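Side-chain contacts in leucyl-trna synthetase (Plasmodium falciparum, PDB 5FOC), which probably charges tRNA(Leu) with leucine at the expense of ATP, this chain being its editing domain, which probably hydrolyses wrongly charged tRNA: residues A[228-231]-A[232-235]; A[134-137]-A[138-141]; A[284-287]-A[288-291]; A[15-18]-A[19-22]; A[333-336]-A[337-341]. The protein carries 2 engineered substitutions. All coordinates share one frame; numbering follows the deposited sequence.

Interaction 1 (A[228-231]-A[232-235])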
loop_
_atom_site.group_PDB
_atom_site.type_symbol
_atom_site.label_atom_id
_atom_site.label_comp_id
_atom_site.label_asym_id
_atom_site.label_seq_id
_atom_site.Cartn_x
_atom_site.Cartn_y
_atom_site.Cartn_z
ATOM N N THR A 228 8.665 -2.900 4.043
ATOM C CA THR A 228 7.361 -2.856 4.739
ATOM C C THR A 228 6.912 -4.255 5.199
ATOM O O THR A 228 7.462 -5.284 4.768
ATOM C CB THR A 228 6.263 -2.187 3.854
ATOM O OG1 THR A 228 6.010 -3.037 2.756
ATOM C CG2 THR A 228 6.713 -0.789 3.392
ATOM N N TYR A 229 5.867 -4.288 6.035
ATOM C CA TYR A 229 5.268 -5.550 6.414
ATOM C C TYR A 229 3.808 -5.292 6.814
ATOM O O TYR A 229 3.441 -4.161 7.110
ATOM C CB TYR A 229 6.097 -6.272 7.529
ATOM C CG TYR A 229 6.042 -5.548 8.826
ATOM C CD1 TYR A 229 6.828 -4.427 9.047
ATOM C CD2 TYR A 229 5.138 -5.930 9.819
ATOM C CE1 TYR A 229 6.759 -3.722 10.242
ATOM C CE2 TYR A 229 5.021 -5.202 10.998
ATOM C CZ TYR A 229 5.856 -4.113 11.220
ATOM O OH TYR A 229 5.748 -3.417 12.421
ATOM N N THR A 230 3.048 -6.374 6.866
ATOM C CA THR A 230 1.691 -6.330 7.451
ATOM C C THR A 230 1.602 -7.356 8.572
ATOM O O THR A 230 2.547 -8.199 8.721
ATOM C CB THR A 230 0.596 -6.698 6.410
ATOM O OG1 THR A 230 0.587 -8.105 6.195
ATOM C CG2 THR A 230 0.763 -5.912 5.106
ATOM N N ASN A 231 0.541 -7.362 9.361
ATOM C CA ASN A 231 0.367 -8.396 10.384
ATOM C C ASN A 231 -0.287 -9.676 9.854
ATOM O O ASN A 231 -0.601 -10.589 10.628
ATOM C CB ASN A 231 -0.399 -7.839 11.589
ATOM C CG ASN A 231 0.418 -6.824 12.363
ATOM O OD1 ASN A 231 1.641 -6.990 12.550
ATOM N ND2 ASN A 231 -0.229 -5.797 12.849
ATOM N N ILE A 232 -0.477 -9.740 8.535
ATOM C CA ILE A 232 -1.048 -10.885 7.883
ATOM C C ILE A 232 -0.039 -11.649 7.032
ATOM O O ILE A 232 -0.211 -12.845 6.806
ATOM C CB ILE A 232 -2.267 -10.446 6.987
ATOM C CG1 ILE A 232 -3.170 -9.523 7.774
ATOM C CG2 ILE A 232 -3.026 -11.664 6.477
ATOM C CD1 ILE A 232 -4.118 -8.720 6.908
ATOM N N SER A 233 0.985 -10.974 6.527
ATOM C CA SER A 233 1.880 -11.554 5.536
ATOM C C SER A 233 2.788 -12.637 6.160
ATOM O O SER A 233 3.241 -12.479 7.311
ATOM C CB SER A 233 2.725 -10.462 4.891
ATOM O OG SER A 233 3.528 -9.741 5.826
ATOM N N LYS A 234 2.982 -13.707 5.411
ATOM C CA LYS A 234 3.845 -14.806 5.793
ATOM C C LYS A 234 5.261 -14.284 6.065
ATOM O O LYS A 234 5.916 -14.672 7.103
ATOM C CB LYS A 234 3.917 -15.856 4.683
ATOM C CG LYS A 234 4.699 -17.095 5.140
ATOM C CD LYS A 234 4.719 -18.221 4.156
ATOM C CE LYS A 234 5.758 -18.004 3.105
ATOM N NZ LYS A 234 6.078 -19.282 2.437
ATOM N N ILE A 235 5.784 -13.512 5.111
ATOM C CA ILE A 235 7.111 -12.844 5.235
ATOM C C ILE A 235 6.966 -11.383 5.588
ATOM O O ILE A 235 5.896 -10.745 5.332
ATOM C CB ILE A 235 7.978 -13.008 3.965
ATOM C CG1 ILE A 235 7.382 -12.305 2.732
ATOM C CG2 ILE A 235 8.209 -14.470 3.691
ATOM C CD1 ILE A 235 8.142 -12.498 1.448
#
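Thr230 turns its hydroxyl forward to Ile232 and Ser233, and the turn is built around that one oxygen. Start at its CB, which lies 3.9 Å from Ile232 N. There the side chain forks. The methyl CG2 stands anti to the carbonyl carbon and heads into the interior, where the side chain packs on Ile11 and Ile13 of strand 7-15 and on Gln136. The other branch, OG1, sits between the backbone N and the carbonyl carbon (chi1 76°), a setting that brings it round to face the chain just ahead. OG1 accepts two backbone N-H groups: from Ile232 N at 3.0 Å and from Ser233 N at 2.9 Å. The first bond is the straighter, 152° at the hydrogen against 136° for the second. Carbon also closes in on this oxygen, with Ser233 CB 3.4 Å from Thr230 OG1 and Ile232 CB 3.8 Å from it. A single buried hydroxyl thus satisfies two successive backbone N-H groups of the bend. Ser233 carries the turning on: its own OG donates to Ile235 O at 2.6 Å, a short bond that ties down the next part of the loop. Lys236 braces the bend by donating from NZ to both Thr230 O and Ser233 O, while Asn231 points outward and reaches Asp368 through ND2. Bonding from a threonine OG1 to the N-H two residues on defines an ST turn, here opening the connection of the beta hairpin between strands 227-229 and 238-242.

Interaction 2 (A[134-137]-A[138-141])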
loop_
_atom_site.group_PDB
_atom_site.type_symbol
_atom_site.label_atom_id
_atom_site.label_comp_id
_atom_site.label_asym_id
_atom_site.label_seq_id
_atom_site.Cartn_x
_atom_site.Cartn_y
_atom_site.Cartn_z
ATOM N N TYR A 134 -2.022 -13.017 2.950
ATOM C CA TYR A 134 -0.885 -13.878 3.517
ATOM C C TYR A 134 0.230 -14.024 2.504
ATOM O O TYR A 134 1.432 -14.157 2.937
ATOM C CB TYR A 134 -1.418 -15.246 3.912
ATOM C CG TYR A 134 -0.442 -16.273 4.418
ATOM C CD1 TYR A 134 0.062 -16.147 5.697
ATOM C CD2 TYR A 134 -0.143 -17.385 3.690
ATOM C CE1 TYR A 134 0.916 -17.123 6.227
ATOM C CE2 TYR A 134 0.726 -18.371 4.189
ATOM C CZ TYR A 134 1.209 -18.216 5.467
ATOM O OH TYR A 134 2.046 -19.143 5.993
ATOM N N GLY A 135 -0.069 -14.057 1.208
ATOM C CA GLY A 135 0.928 -14.217 0.154
ATOM C C GLY A 135 1.660 -12.976 -0.295
ATOM O O GLY A 135 2.366 -13.033 -1.275
ATOM N N GLN A 136 1.425 -11.833 0.347
ATOM C CA GLN A 136 2.002 -10.583 -0.096
ATOM C C GLN A 136 3.547 -10.672 -0.039
ATOM O O GLN A 136 4.050 -11.032 1.025
ATOM C CB GLN A 136 1.534 -9.412 0.758
ATOM C CG GLN A 136 1.958 -8.086 0.190
ATOM C CD GLN A 136 1.527 -6.881 0.970
ATOM O OE1 GLN A 136 0.716 -6.984 1.881
ATOM N NE2 GLN A 136 2.140 -5.729 0.682
ATOM N N ASN A 137 4.187 -10.395 -1.146
ATOM C CA ASN A 137 5.701 -10.405 -1.192
ATOM C C ASN A 137 6.348 -9.058 -1.395
ATOM O O ASN A 137 7.550 -8.867 -1.098
ATOM C CB ASN A 137 6.223 -11.506 -2.126
ATOM C CG ASN A 137 5.721 -11.434 -3.544
ATOM O OD1 ASN A 137 4.599 -10.906 -3.794
ATOM N ND2 ASN A 137 6.447 -12.020 -4.477
ATOM N N TYR A 138 5.609 -8.062 -1.882
ATOM C CA TYR A 138 6.054 -6.725 -2.099
ATOM C C TYR A 138 4.894 -5.756 -1.882
ATOM O O TYR A 138 3.756 -6.214 -1.602
ATOM C CB TYR A 138 6.654 -6.520 -3.504
ATOM C CG TYR A 138 7.888 -7.327 -3.694
ATOM C CD1 TYR A 138 9.074 -6.820 -3.224
ATOM C CD2 TYR A 138 7.877 -8.587 -4.251
ATOM C CE1 TYR A 138 10.236 -7.556 -3.355
ATOM C CE2 TYR A 138 9.043 -9.328 -4.421
ATOM C CZ TYR A 138 10.232 -8.800 -3.911
ATOM O OH TYR A 138 11.403 -9.590 -4.034
ATOM N N THR A 139 5.217 -4.483 -1.909
ATOM C CA THR A 139 4.225 -3.410 -1.885
ATOM C C THR A 139 4.467 -2.551 -3.108
ATOM O O THR A 139 5.545 -2.088 -3.366
ATOM C CB THR A 139 4.383 -2.579 -0.579
ATOM O OG1 THR A 139 4.081 -3.406 0.544
ATOM C CG2 THR A 139 3.526 -1.317 -0.623
ATOM N N PHE A 140 3.435 -2.325 -3.916
ATOM C CA PHE A 140 3.591 -1.506 -5.092
ATOM C C PHE A 140 3.069 -0.076 -4.908
ATOM O O PHE A 140 2.049 0.154 -4.208
ATOM C CB PHE A 140 2.828 -2.055 -6.301
ATOM C CG PHE A 140 3.324 -3.339 -6.875
ATOM C CD1 PHE A 140 4.632 -3.467 -7.372
ATOM C CD2 PHE A 140 2.436 -4.407 -7.059
ATOM C CE1 PHE A 140 5.031 -4.667 -8.000
ATOM C CE2 PHE A 140 2.825 -5.570 -7.673
ATOM C CZ PHE A 140 4.142 -5.715 -8.125
ATOM N N ILE A 141 3.804 0.845 -5.518
ATOM C CA ILE A 141 3.506 2.278 -5.507
ATOM C C ILE A 141 3.764 2.853 -6.879
ATOM O O ILE A 141 4.530 2.295 -7.658
ATOM C CB ILE A 141 4.337 2.997 -4.416
ATOM C CG1 ILE A 141 3.754 4.326 -4.024
ATOM C CG2 ILE A 141 5.785 3.163 -4.836
ATOM C CD1 ILE A 141 4.322 4.919 -2.738
#
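Gln136 reaches forward over Tyr138 at the point where the chain enters strand 138-141, an inner strand of the large mixed sheet, set between 238-242 and 254-257. Its CG lies anti to the backbone N (chi1 -172°) and the rest of the chain is extended, which carries the amide alongside the backbone of the strand. NE2 then donates to Tyr138 O at 2.8 Å in a fairly straight bond, 159° at the hydrogen. The acceptor lies in the plane of the glutamine amide, whereas the nitrogen itself stands above the plane of the Tyr138 carbonyl. CG rests on the same oxygen, 3.2 Å from Tyr138 O, so the side chain lies along the peptide as well as bonding to it. Thr139 OG1 is close to NE2, but its hydrogen bond is with Thr228 OG1 on the neighbouring hairpin. Next along, Asn137 sets its amide beside the rim of the tyrosine ring, CG at 3.6 Å from Tyr138 CD2, the two planes inclined at 55°. That amide is fixed from beyond, where ND2 bonds Ser259 OG. The ring passes on to helix 263-274, packing on Leu269, and its hydroxyl bonds Gln289 O and Asn292 N. Beneath one face of the ring sits the carbonyl of the preceding residue, Asn137 O, 3.0 Å from Tyr138 CG; the buried Tyr138 N finds no hydrogen-bond partner.

Interaction 3 (A[284-287]-A[288-291])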
loop_
_atom_site.group_PDB
_atom_site.type_symbol
_atom_site.label_atom_id
_atom_site.label_comp_id
_atom_site.label_asym_id
_atom_site.label_seq_id
_atom_site.Cartn_x
_atom_site.Cartn_y
_atom_site.Cartn_z
ATOM N N ASN A 284 16.520 2.881 -5.532
ATOM C CA ASN A 284 17.323 2.348 -4.423
ATOM C C ASN A 284 16.917 0.892 -4.197
ATOM O O ASN A 284 16.298 0.556 -3.154
ATOM C CB ASN A 284 17.136 3.201 -3.163
ATOM C CG ASN A 284 17.632 4.637 -3.333
ATOM O OD1 ASN A 284 16.957 5.585 -2.912
ATOM N ND2 ASN A 284 18.800 4.810 -3.946
ATOM N N LEU A 285 17.267 0.047 -5.190
ATOM C CA LEU A 285 16.962 -1.401 -5.237
ATOM C C LEU A 285 18.221 -2.206 -5.526
ATOM O O LEU A 285 19.042 -1.801 -6.330
ATOM C CB LEU A 285 15.912 -1.755 -6.323
ATOM C CG LEU A 285 14.468 -1.396 -6.057
ATOM C CD1 LEU A 285 13.664 -1.676 -7.327
ATOM C CD2 LEU A 285 13.934 -2.195 -4.883
ATOM N N LYS A 286 18.333 -3.365 -4.881
ATOM C CA LYS A 286 19.415 -4.309 -5.140
ATOM C C LYS A 286 18.843 -5.635 -5.557
ATOM O O LYS A 286 17.769 -6.012 -5.074
ATOM C CB LYS A 286 20.323 -4.471 -3.914
ATOM C CG LYS A 286 20.965 -3.165 -3.445
ATOM C CD LYS A 286 21.044 -3.049 -1.925
ATOM C CE LYS A 286 19.677 -2.820 -1.281
ATOM N NZ LYS A 286 19.786 -2.645 0.197
ATOM N N GLU A 287 19.566 -6.332 -6.444
ATOM C CA GLU A 287 19.187 -7.649 -6.971
ATOM C C GLU A 287 18.667 -8.573 -5.885
ATOM O O GLU A 287 17.720 -9.309 -6.083
ATOM C CB GLU A 287 20.415 -8.377 -7.572
ATOM C CG GLU A 287 20.935 -7.772 -8.853
ATOM C CD GLU A 287 21.628 -8.762 -9.771
ATOM O OE1 GLU A 287 21.988 -9.881 -9.330
ATOM O OE2 GLU A 287 21.814 -8.402 -10.951
ATOM N N GLU A 288 19.355 -8.588 -4.751
ATOM C CA GLU A 288 18.985 -9.493 -3.668
ATOM C C GLU A 288 17.618 -9.208 -3.030
ATOM O O GLU A 288 17.084 -10.066 -2.328
ATOM C CB GLU A 288 20.069 -9.507 -2.593
ATOM C CG GLU A 288 20.323 -8.140 -1.956
ATOM C CD GLU A 288 21.665 -7.550 -2.367
ATOM O OE1 GLU A 288 21.985 -7.542 -3.601
ATOM O OE2 GLU A 288 22.377 -7.072 -1.449
ATOM N N GLN A 289 17.079 -8.018 -3.248
ATOM C CA GLN A 289 15.735 -7.689 -2.769
ATOM C C GLN A 289 14.645 -8.233 -3.662
ATOM O O GLN A 289 13.511 -8.193 -3.227
ATOM C CB GLN A 289 15.546 -6.174 -2.664
ATOM C CG GLN A 289 16.496 -5.492 -1.696
ATOM C CD GLN A 289 16.270 -4.005 -1.625
ATOM O OE1 GLN A 289 16.708 -3.273 -2.494
ATOM N NE2 GLN A 289 15.599 -3.548 -0.582
ATOM N N LEU A 290 14.973 -8.759 -4.844
ATOM C CA LEU A 290 13.951 -9.103 -5.837
ATOM C C LEU A 290 13.587 -10.575 -5.821
ATOM O O LEU A 290 12.970 -11.044 -6.741
ATOM C CB LEU A 290 14.410 -8.716 -7.227
ATOM C CG LEU A 290 14.885 -7.300 -7.391
ATOM C CD1 LEU A 290 15.324 -7.093 -8.810
ATOM C CD2 LEU A 290 13.795 -6.314 -7.064
ATOM N N LYS A 291 13.968 -11.308 -4.769
ATOM C CA LYS A 291 13.782 -12.763 -4.768
ATOM C C LYS A 291 12.687 -13.259 -3.820
ATOM O O LYS A 291 12.662 -14.459 -3.522
ATOM C CB LYS A 291 15.104 -13.467 -4.476
ATOM C CG LYS A 291 16.195 -13.159 -5.497
ATOM C CD LYS A 291 17.536 -13.811 -5.111
ATOM C CE LYS A 291 18.724 -13.129 -5.770
ATOM N NZ LYS A 291 18.562 -12.907 -7.235
HETATM O O HOH W 1 17.432 -10.761 -8.418
#
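Gln289 sends its CG to the side of its own backbone N (chi1 -61°) and stays extended to CD, after which the amide is turned across the chain (chi3 -79°); this sets OE1 down in front of Lys286. Lys286 N donates to Gln289 OE1 at 2.9 Å, and the N-H comes in on a lone pair in the plane of the amide. The same two residues are joined a second time, because Gln289 N donates to Lys286 O at 2.8 Å, from above the carbonyl plane. The paired bonds fix Gln289 across the start of the short helical turn. Aliphatic carbon closes round the amide oxygen: Lys286 bends at its second and third torsions, placing CE 3.2 Å from Gln289 OE1, while Leu285 crosses the glutamine at about a right angle. On the outer side, Glu288 folds back on Lys286, its OE1 lying 3.5 Å from Lys286 CB. One step later Leu290 N donates to Glu287 O at 3.1 Å. That carbonyl also takes a hydrogen from a water, which in turn accepts from Lys291 NZ at 2.7 Å, so the water, and not a direct hydrogen bond, links the ammonium group to the turn. Leu285 and Leu290 face inward and pack on Leu241 of strand 238-242. Gln289 OE1 takes the N-H three residues earlier, as the N3 side chain does in a capping box; the return bond goes to backbone Lys286 O, so only that half is present, at the N-terminal end of a 3-10 turn.

Interaction 4 (A[15-18]-A[19-22])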
loop_
_atom_site.group_PDB
_atom_site.type_symbol
_atom_site.label_atom_id
_atom_site.label_comp_id
_atom_site.label_asym_id
_atom_site.label_seq_id
_atom_site.Cartn_x
_atom_site.Cartn_y
_atom_site.Cartn_z
ATOM N N VAL A 15 5.912 0.389 7.923
ATOM C CA VAL A 15 7.326 0.568 7.564
ATOM C C VAL A 15 8.253 -0.042 8.637
ATOM O O VAL A 15 8.087 0.218 9.811
ATOM C CB VAL A 15 7.628 2.069 7.398
ATOM C CG1 VAL A 15 9.123 2.370 7.285
ATOM C CG2 VAL A 15 6.847 2.644 6.201
ATOM N N SER A 16 9.163 -0.896 8.162
ATOM C CA SER A 16 10.181 -1.559 9.021
ATOM C C SER A 16 11.242 -0.558 9.492
ATOM O O SER A 16 11.453 -0.429 10.681
ATOM C CB SER A 16 10.848 -2.749 8.278
ATOM O OG SER A 16 9.897 -3.617 7.669
ATOM N N ASN A 17 11.855 0.164 8.570
ATOM C CA ASN A 17 12.924 1.125 8.944
ATOM C C ASN A 17 12.449 2.541 8.957
ATOM O O ASN A 17 12.664 3.320 8.020
ATOM C CB ASN A 17 14.178 0.978 8.077
ATOM C CG ASN A 17 15.449 1.633 8.719
ATOM O OD1 ASN A 17 15.414 2.685 9.395
ATOM N ND2 ASN A 17 16.579 1.002 8.484
ATOM N N VAL A 18 11.854 2.874 10.077
ATOM C CA VAL A 18 11.324 4.191 10.314
ATOM C C VAL A 18 12.341 5.288 10.373
ATOM O O VAL A 18 12.106 6.389 9.962
ATOM C CB VAL A 18 10.304 4.234 11.493
ATOM C CG1 VAL A 18 8.999 3.469 11.124
ATOM C CG2 VAL A 18 10.896 3.803 12.830
ATOM N N LYS A 19 13.588 4.990 10.825
ATOM C CA LYS A 19 14.600 6.009 10.719
ATOM C C LYS A 19 14.977 6.379 9.294
ATOM O O LYS A 19 15.225 7.525 9.010
ATOM C CB LYS A 19 15.894 5.517 11.461
ATOM C CG LYS A 19 15.665 5.460 12.952
ATOM C CD LYS A 19 16.887 4.873 13.718
ATOM C CE LYS A 19 16.591 4.760 15.205
ATOM N NZ LYS A 19 17.849 4.370 15.955
ATOM N N ASP A 20 15.006 5.414 8.377
ATOM C CA ASP A 20 15.202 5.748 6.947
ATOM C C ASP A 20 13.981 6.540 6.368
ATOM O O ASP A 20 14.153 7.461 5.565
ATOM C CB ASP A 20 15.399 4.481 6.098
ATOM C CG ASP A 20 16.737 3.801 6.346
ATOM O OD1 ASP A 20 17.717 4.429 6.852
ATOM O OD2 ASP A 20 16.817 2.606 5.991
ATOM N N PHE A 21 12.790 6.182 6.853
ATOM C CA PHE A 21 11.613 6.957 6.483
ATOM C C PHE A 21 11.750 8.427 6.937
ATOM O O PHE A 21 11.438 9.352 6.189
ATOM C CB PHE A 21 10.333 6.323 7.058
ATOM C CG PHE A 21 9.017 6.968 6.528
ATOM C CD1 PHE A 21 8.470 8.080 7.133
ATOM C CD2 PHE A 21 8.406 6.424 5.436
ATOM C CE1 PHE A 21 7.301 8.690 6.597
ATOM C CE2 PHE A 21 7.215 7.009 4.924
ATOM C CZ PHE A 21 6.677 8.110 5.532
ATOM N N TYR A 22 12.183 8.650 8.184
ATOM C CA TYR A 22 12.467 10.000 8.665
ATOM C C TYR A 22 13.484 10.763 7.769
ATOM O O TYR A 22 13.340 11.958 7.550
ATOM C CB TYR A 22 13.025 9.901 10.101
ATOM C CG TYR A 22 13.447 11.189 10.733
ATOM C CD1 TYR A 22 12.626 12.313 10.755
ATOM C CD2 TYR A 22 14.704 11.280 11.403
ATOM C CE1 TYR A 22 13.036 13.483 11.359
ATOM C CE2 TYR A 22 15.087 12.435 12.006
ATOM C CZ TYR A 22 14.290 13.538 11.999
ATOM O OH TYR A 22 14.668 14.704 12.611
HETATM O O HOH W 2 14.249 2.322 11.974
#
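Asn17 caps the N terminus of helix 18-35, just after strand 7-15 ends, and its main partner is Asp20 in the first turn. With CG anti to the backbone N (chi1 -162°), the asparagine folds its amide over the opening turn, and Asn17 OD1 accepts from Asp20 N at 2.9 Å. The donor stands above the amide carbonyl plane, and the amide lies nearly flat against the aspartate carboxylate. Amide and carboxylate are in fact stacked, their planes 18° apart and Asn17 CG 3.5 Å from Asp20 CG. A negative charge this near the N-terminal end of a helix is probably favoured by the helix dipole. A water completes the cap: it gives a hydrogen to Asn17 OD1 and accepts from Lys19 N at 3.0 Å. The regular helix bonds begin directly, from Phe21 N to Asn17 O at 3.1 Å and from Tyr22 N to Val18 O at 2.9 Å. On the inner side, the last residue of the strand meets the helix: Val15 CG1 lies 4.1 Å from Phe21 CB, and the two side chains cross at about a right angle. Val15, Val18 and Phe21 all rest on Val121 of strand 120-127, whereas the ring of Tyr22 meets that of Phe115 on helix 112-118; the start of helix 18-35 thus packs against both strand 120-127 and helix 112-118.

Interaction 5 (A[333-336]-A[337-341])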
loop_
_atom_site.group_PDB
_atom_site.type_symbol
_atom_site.label_atom_id
_atom_site.label_comp_id
_atom_site.label_asym_id
_atom_site.label_seq_id
_atom_site.Cartn_x
_atom_site.Cartn_y
_atom_site.Cartn_z
ATOM N N TYR A 333 -10.158 -12.508 -11.482
ATOM C CA TYR A 333 -10.808 -12.102 -10.247
ATOM C C TYR A 333 -12.120 -12.845 -10.027
ATOM O O TYR A 333 -12.385 -13.371 -8.953
ATOM C CB TYR A 333 -11.004 -10.593 -10.248
ATOM C CG TYR A 333 -11.864 -10.008 -9.160
ATOM C CD1 TYR A 333 -11.365 -9.699 -7.909
ATOM C CD2 TYR A 333 -13.213 -9.700 -9.426
ATOM C CE1 TYR A 333 -12.167 -9.137 -6.934
ATOM C CE2 TYR A 333 -14.040 -9.126 -8.456
ATOM C CZ TYR A 333 -13.510 -8.828 -7.208
ATOM O OH TYR A 333 -14.283 -8.269 -6.212
ATOM N N LYS A 334 -12.960 -12.856 -11.087
ATOM C CA LYS A 334 -14.301 -13.502 -11.006
ATOM C C LYS A 334 -14.173 -15.036 -10.867
ATOM O O LYS A 334 -14.826 -15.676 -10.058
ATOM C CB LYS A 334 -15.134 -13.054 -12.221
ATOM C CG LYS A 334 -15.797 -11.692 -11.996
ATOM C CD LYS A 334 -16.682 -11.275 -13.177
ATOM C CE LYS A 334 -16.966 -9.764 -13.180
ATOM N NZ LYS A 334 -15.771 -8.915 -13.492
ATOM N N LYS A 335 -13.188 -15.601 -11.560
ATOM C CA LYS A 335 -12.979 -17.034 -11.508
ATOM C C LYS A 335 -12.497 -17.487 -10.130
ATOM O O LYS A 335 -12.986 -18.453 -9.581
ATOM C CB LYS A 335 -11.988 -17.466 -12.579
ATOM C CG LYS A 335 -11.936 -18.962 -12.794
ATOM C CD LYS A 335 -11.345 -19.284 -14.156
ATOM C CE LYS A 335 -11.203 -20.778 -14.371
ATOM N NZ LYS A 335 -12.503 -21.462 -14.600
ATOM N N GLN A 336 -11.466 -16.826 -9.601
ATOM C CA GLN A 336 -11.073 -17.109 -8.211
ATOM C C GLN A 336 -12.220 -16.953 -7.191
ATOM O O GLN A 336 -12.391 -17.781 -6.296
ATOM C CB GLN A 336 -9.914 -16.197 -7.816
ATOM C CG GLN A 336 -8.618 -16.511 -8.550
ATOM C CD GLN A 336 -7.517 -15.550 -8.143
ATOM O OE1 GLN A 336 -7.788 -14.494 -7.539
ATOM N NE2 GLN A 336 -6.268 -15.896 -8.482
ATOM N N TYR A 337 -13.069 -15.926 -7.384
ATOM C CA TYR A 337 -14.087 -15.624 -6.399
ATOM C C TYR A 337 -15.101 -16.762 -6.442
ATOM O O TYR A 337 -15.427 -17.355 -5.415
ATOM C CB TYR A 337 -14.733 -14.263 -6.707
ATOM C CG TYR A 337 -15.846 -13.813 -5.775
ATOM C CD1 TYR A 337 -15.677 -13.749 -4.396
ATOM C CD2 TYR A 337 -17.077 -13.419 -6.297
ATOM C CE1 TYR A 337 -16.686 -13.301 -3.566
ATOM C CE2 TYR A 337 -18.114 -12.982 -5.478
ATOM C CZ TYR A 337 -17.925 -12.911 -4.110
ATOM O OH TYR A 337 -18.921 -12.516 -3.266
ATOM N N PHE A 338 -15.595 -17.084 -7.648
ATOM C CA PHE A 338 -16.609 -18.120 -7.722
ATOM C C PHE A 338 -16.136 -19.571 -7.665
ATOM O O PHE A 338 -16.947 -20.453 -7.372
ATOM C CB PHE A 338 -17.466 -17.910 -8.976
ATOM C CG PHE A 338 -18.373 -16.697 -8.891
ATOM C CD1 PHE A 338 -19.471 -16.708 -8.064
ATOM C CD2 PHE A 338 -18.108 -15.544 -9.612
ATOM C CE1 PHE A 338 -20.318 -15.611 -7.971
ATOM C CE2 PHE A 338 -18.946 -14.427 -9.522
ATOM C CZ PHE A 338 -20.044 -14.466 -8.678
ATOM N N GLU A 339 -14.853 -19.842 -7.933
ATOM C CA GLU A 339 -14.420 -21.195 -8.118
ATOM C C GLU A 339 -13.204 -21.539 -7.276
ATOM O O GLU A 339 -12.884 -22.696 -7.154
ATOM C CB GLU A 339 -14.094 -21.463 -9.589
ATOM C CG GLU A 339 -15.278 -21.324 -10.502
ATOM C CD GLU A 339 -14.910 -21.514 -11.959
ATOM O OE1 GLU A 339 -14.109 -22.404 -12.277
ATOM O OE2 GLU A 339 -15.414 -20.751 -12.807
ATOM N N GLY A 340 -12.611 -20.533 -6.658
ATOM C CA GLY A 340 -11.317 -20.767 -5.986
ATOM C C GLY A 340 -11.509 -21.493 -4.665
ATOM O O GLY A 340 -12.564 -21.342 -4.010
ATOM N N ILE A 341 -10.462 -22.237 -4.255
ATOM C CA ILE A 341 -10.396 -22.877 -2.939
ATOM C C ILE A 341 -9.160 -22.298 -2.253
ATOM O O ILE A 341 -8.089 -22.234 -2.858
ATOM C CB ILE A 341 -10.269 -24.413 -3.045
ATOM C CG1 ILE A 341 -11.472 -24.984 -3.821
ATOM C CG2 ILE A 341 -10.179 -25.061 -1.669
ATOM C CD1 ILE A 341 -11.273 -26.382 -4.349
#
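Lys335 and Glu339, one helical turn apart, form a salt bridge. The lysine runs out extended and bends only at its last torsion (chi4 73°), and NZ donates to Glu339 OE1 at 3.0 Å. It meets that oxygen on the syn side, 31° out of the carboxylate plane, and the aliphatic part lies beside the acid as well, Lys335 CG being 3.9 Å from Glu339 OE2. Both side chains also touch Leu300 in a neighbouring loop. The backbone bonds are those of an alpha helix, here the last turn of helix 325-339. Phe338 N donates to Lys334 O at 2.9 Å, almost straight, and Glu339 N to Lys335 O at 2.9 Å. The ladder finishes with Gly340 N giving to Gln336 O at 2.8 Å from above the carbonyl plane; Gly340 is the first residue to leave helical angles, and the chain goes straight into strand 341-342, which pairs with 298-299. Among the flat groups, Phe338 leans on its own helix, its CD2 3.3 Å from Lys334 O, and Tyr337 CD2 sits 3.8 Å above one face of the Phe338 ring, toward the rim. Tyr337 also meets Phe353 of helix 352-365. Gln336 faces inward, where NE2 bonds Asp261 O and Thr307 OG1, and OE1 accepts from Lys129 NZ.

In the fold
From the N terminus, interaction 4 comes first, capping helix 18-35 after strand 7-15; interaction 2 follows at the entry to strand 138-141, then interaction 1 in the hairpin after strand 227-229, interaction 3 in the loop beyond helix 276-282, and interaction 5 at the end of helix 325-339. Each closes only a short turn or cap, in series, none nesting or crossing. Space joins what sequence separates: Thr228 and Thr139 link interactions 1 and 2 on one sheet, the Tyr138 hydroxyl joins that sheet to the 284-291 loop of interaction 3, and Tyr229 packs on Ser16 of interaction 4. Interaction 5 stands apart, its centre about 37 Å from that of interaction 4.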